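Local coordinates for xylosidase (Xanthomonas axonopodis pv. citri, PDB 6XN2), which probably hydrolyses xylo-oligosaccharides as a family 43 glycoside hydrolase, binding xylose units in its pocket and carrying a calcium ion, at residues Q103-R108 / T129-P134. Numbering follows the deposited sequence.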
ATOM      1  N   GLN A 103       7.682   8.142 -16.705  1.00 34.30           N
ATOM      2  CA  GLN A 103       8.406   7.045 -16.033  1.00 33.75           C
ATOM      3  C   GLN A 103       9.551   7.631 -15.224  1.00 35.59           C
ATOM      4  O   GLN A 103      10.269   8.454 -15.744  1.00 33.91           O
ATOM      5  CB  GLN A 103       8.936   6.060 -17.053  1.00 35.32           C
ATOM      6  CG  GLN A 103       9.405   4.780 -16.417  1.00 35.57           C
ATOM      7  CD  GLN A 103      10.012   3.902 -17.467  1.00 40.86           C
ATOM      8  OE1 GLN A 103       9.317   3.231 -18.201  1.00 37.23           O
ATOM      9  NE2 GLN A 103      11.324   3.923 -17.543  1.00 35.73           N
ATOM     10  N   VAL A 104       9.694   7.182 -13.991  1.00 29.50           N
ATOM     11  CA  VAL A 104      10.729   7.727 -13.140  1.00 32.98           C
ATOM     12  C   VAL A 104      11.772   6.767 -12.628  1.00 31.48           C
ATOM     13  O   VAL A 104      12.720   7.188 -12.059  1.00 30.71           O
ATOM     14  CB  VAL A 104      10.149   8.498 -11.949  1.00 31.28           C
ATOM     15  CG1 VAL A 104       9.217   9.566 -12.402  1.00 30.66           C
ATOM     16  CG2 VAL A 104       9.468   7.588 -10.976  1.00 30.37           C
ATOM     17  N   LEU A 105      11.558   5.489 -12.851  1.00 31.04           N
ATOM     18  CA  LEU A 105      12.464   4.459 -12.425  1.00 32.00           C
ATOM     19  C   LEU A 105      12.134   3.191 -13.152  1.00 31.87           C
ATOM     20  O   LEU A 105      10.994   2.856 -13.296  1.00 32.90           O
ATOM     21  CB  LEU A 105      12.377   4.207 -10.920  1.00 27.83           C
ATOM     22  CG  LEU A 105      13.289   3.145 -10.336  1.00 30.65           C
ATOM     23  CD1 LEU A 105      14.736   3.465 -10.579  1.00 27.53           C
ATOM     24  CD2 LEU A 105      13.043   2.895  -8.876  1.00 27.13           C
ATOM     25  N   HIS A 106      13.175   2.511 -13.609  1.00 32.92           N
ATOM     26  CA  HIS A 106      13.018   1.223 -14.316  1.00 30.93           C
ATOM     27  C   HIS A 106      13.903   0.211 -13.609  1.00 31.77           C
ATOM     28  O   HIS A 106      14.943   0.594 -13.145  1.00 30.61           O
ATOM     29  CB  HIS A 106      13.357   1.366 -15.800  1.00 31.02           C
ATOM     30  CG  HIS A 106      12.923   0.210 -16.627  1.00 32.36           C
ATOM     31  ND1 HIS A 106      13.626  -0.949 -16.706  1.00 31.91           N
ATOM     32  CD2 HIS A 106      11.865   0.041 -17.431  1.00 34.45           C
ATOM     33  CE1 HIS A 106      13.004  -1.791 -17.481  1.00 34.57           C
ATOM     34  NE2 HIS A 106      11.938  -1.209 -17.937  1.00 33.70           N
ATOM     35  N   VAL A 107      13.516  -1.061 -13.637  1.00 27.45           N
ATOM     36  CA  VAL A 107      14.249  -2.176 -12.974  1.00 31.98           C
ATOM     37  C   VAL A 107      15.650  -2.364 -13.556  1.00 31.58           C
ATOM     38  O   VAL A 107      16.508  -2.816 -12.847  1.00 33.78           O
ATOM     39  CB  VAL A 107      13.433  -3.472 -13.019  1.00 29.08           C
ATOM     40  CG1 VAL A 107      13.345  -4.025 -14.419  1.00 30.79           C
ATOM     41  CG2 VAL A 107      13.965  -4.499 -12.040  1.00 31.78           C
ATOM     42  N   ARG A 108      15.885  -1.980 -14.806  1.00 29.47           N
ATOM     43  CA  ARG A 108      17.223  -2.030 -15.424  1.00 32.70           C
ATOM     44  C   ARG A 108      18.227  -1.124 -14.683  1.00 30.18           C
ATOM     45  O   ARG A 108      19.400  -1.416 -14.760  1.00 32.84           O
ATOM     46  CB  ARG A 108      17.089  -1.693 -16.908  1.00 32.31           C
ATOM     47  CG  ARG A 108      17.041  -0.207 -17.204  1.00 34.80           C
ATOM     48  CD  ARG A 108      17.153   0.106 -18.669  1.00 34.58           C
ATOM     49  NE  ARG A 108      16.090  -0.523 -19.417  1.00 38.28           N
ATOM     50  CZ  ARG A 108      15.043   0.133 -19.818  1.00 39.88           C
ATOM     51  NH1 ARG A 108      14.077  -0.474 -20.474  1.00 40.00           N
ATOM     52  NH2 ARG A 108      14.964   1.411 -19.540  1.00 43.60           N
ATOM     53  N   THR A 129      13.402  13.656  -2.281  1.00 27.19           N
ATOM     54  CA  THR A 129      12.247  12.795  -2.342  1.00 25.98           C
ATOM     55  C   THR A 129      12.790  11.391  -2.497  1.00 27.76           C
ATOM     56  O   THR A 129      13.660  11.155  -3.269  1.00 27.66           O
ATOM     57  CB  THR A 129      11.304  13.102  -3.513  1.00 27.90           C
ATOM     58  OG1 THR A 129      10.896  14.447  -3.461  1.00 26.78           O
ATOM     59  CG2 THR A 129      10.082  12.230  -3.462  1.00 24.62           C
ATOM     60  N   TYR A 130      12.266  10.474  -1.720  1.00 23.15           N
ATOM     61  CA  TYR A 130      12.701   9.111  -1.762  1.00 28.48           C
ATOM     62  C   TYR A 130      11.606   8.207  -2.260  1.00 28.24           C
ATOM     63  O   TYR A 130      10.544   8.310  -1.816  1.00 26.92           O
ATOM     64  CB  TYR A 130      13.158   8.662  -0.385  1.00 26.03           C
ATOM     65  CG  TYR A 130      14.258   9.509   0.174  1.00 26.18           C
ATOM     66  CD1 TYR A 130      13.985  10.635   0.868  1.00 27.39           C
ATOM     67  CD2 TYR A 130      15.552   9.188  -0.014  1.00 29.61           C
ATOM     68  CE1 TYR A 130      14.985  11.425   1.370  1.00 28.49           C
ATOM     69  CE2 TYR A 130      16.558   9.972   0.481  1.00 27.64           C
ATOM     70  CZ  TYR A 130      16.262  11.086   1.169  1.00 27.44           C
ATOM     71  OH  TYR A 130      17.229  11.864   1.657  1.00 28.63           O
ATOM     72  N   LEU A 131      11.912   7.329  -3.200  1.00 26.42           N
ATOM     73  CA  LEU A 131      10.957   6.382  -3.724  1.00 27.05           C
ATOM     74  C   LEU A 131      11.265   5.010  -3.178  1.00 27.41           C
ATOM     75  O   LEU A 131      12.261   4.479  -3.465  1.00 28.65           O
ATOM     76  CB  LEU A 131      10.955   6.375  -5.247  1.00 27.65           C
ATOM     77  CG  LEU A 131       9.939   5.503  -5.976  1.00 25.94           C
ATOM     78  CD1 LEU A 131       8.544   5.879  -5.604  1.00 28.93           C
ATOM     79  CD2 LEU A 131      10.078   5.615  -7.461  1.00 31.05           C
ATOM     80  N   TYR A 132      10.400   4.490  -2.332  1.00 26.18           N
ATOM     81  CA  TYR A 132      10.573   3.165  -1.745  1.00 22.75           C
ATOM     82  C   TYR A 132       9.812   2.138  -2.565  1.00 26.62           C
ATOM     83  O   TYR A 132       8.651   2.355  -2.892  1.00 25.90           O
ATOM     84  CB  TYR A 132      10.086   3.147  -0.293  1.00 23.15           C
ATOM     85  CG  TYR A 132      10.827   4.116   0.575  1.00 25.82           C
ATOM     86  CD1 TYR A 132      10.478   5.462   0.598  1.00 29.44           C
ATOM     87  CD2 TYR A 132      11.894   3.693   1.360  1.00 24.07           C
ATOM     88  CE1 TYR A 132      11.173   6.361   1.384  1.00 26.62           C
ATOM     89  CE2 TYR A 132      12.596   4.583   2.149  1.00 24.10           C
ATOM     90  CZ  TYR A 132      12.231   5.913   2.158  1.00 26.93           C
ATOM     91  OH  TYR A 132      12.922   6.800   2.942  1.00 28.98           O
ATOM     92  N   PHE A 133      10.456   1.024  -2.897  1.00 28.81           N
ATOM     93  CA  PHE A 133       9.818   0.032  -3.759  1.00 24.90           C
ATOM     94  C   PHE A 133      10.255  -1.393  -3.443  1.00 28.26           C
ATOM     95  O   PHE A 133      11.419  -1.635  -3.113  1.00 26.05           O
ATOM     96  CB  PHE A 133      10.115   0.346  -5.232  1.00 25.50           C
ATOM     97  CG  PHE A 133      11.573   0.242  -5.590  1.00 28.67           C
ATOM     98  CD1 PHE A 133      12.439   1.289  -5.324  1.00 29.15           C
ATOM     99  CD2 PHE A 133      12.075  -0.900  -6.194  1.00 27.05           C
ATOM    100  CE1 PHE A 133      13.782   1.200  -5.643  1.00 27.78           C
ATOM    101  CE2 PHE A 133      13.428  -0.995  -6.511  1.00 25.24           C
ATOM    102  CZ  PHE A 133      14.271   0.055  -6.245  1.00 27.17           C
ATOM    103  N   PRO A 134       9.318  -2.346  -3.545  1.00 26.49           N
ATOM    104  CA  PRO A 134       9.660  -3.760  -3.428  1.00 25.20           C
ATOM    105  C   PRO A 134      10.006  -4.343  -4.798  1.00 25.13           C
ATOM    106  O   PRO A 134       9.328  -4.072  -5.799  1.00 27.70           O
ATOM    107  CB  PRO A 134       8.380  -4.374  -2.868  1.00 29.01           C
ATOM    108  CG  PRO A 134       7.283  -3.540  -3.501  1.00 27.68           C
ATOM    109  CD  PRO A 134       7.868  -2.149  -3.734  1.00 25.97           C
TER
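Leu105 lays its CD2 methyl over one face of the Phe133 ring, the tightest point where segment 103-108 meets segment 129-134. The methyl lies 4.0 Å from the centroid of the Phe133 ring, a CH-pi contact 23° off the ring normal. It is displaced toward the rim, so that CD2 comes nearest to Phe133 CE1, at 3.7 Å. The two side chains cross at about a right angle; in Leu105, CG is anti to the backbone N (chi1 -180°) and CD2 continues anti to CA, so this methyl is the far end of an extended side chain. Backbone Leu131 O sits at the edge of the same ring, in its plane. Packing is looser around Leu131: its CD2 methyl is 4.1 Å from Val104 CG2 and 4.3 Å from Leu105 CD2, a methyl-to-methyl approach of branched ends. The strands belong to successive four-stranded antiparallel sheets, consistent with neighbouring blades of the five-bladed beta-propeller of family 43. Their axes pass 10.1 Å apart at 50°, and side chains alone bridge that distance. Beyond the pair, Val104 meets Phe156, Leu105 reaches across to Ala147 of the second sheet and Leu131 to Tyr63 of the first, so the two sheets interdigitate there. The outer side of segment 103-108 is more open and polar. There His106 ND1 accepts a nearly straight bond from Arg108 N, close to the imidazole plane, while the Arg108 guanidinium folds back with NH1 3.3 Å above that plane, toward its rim. The Phe133 side chain is about 9 Å from a bound beta-D-xylopyranose.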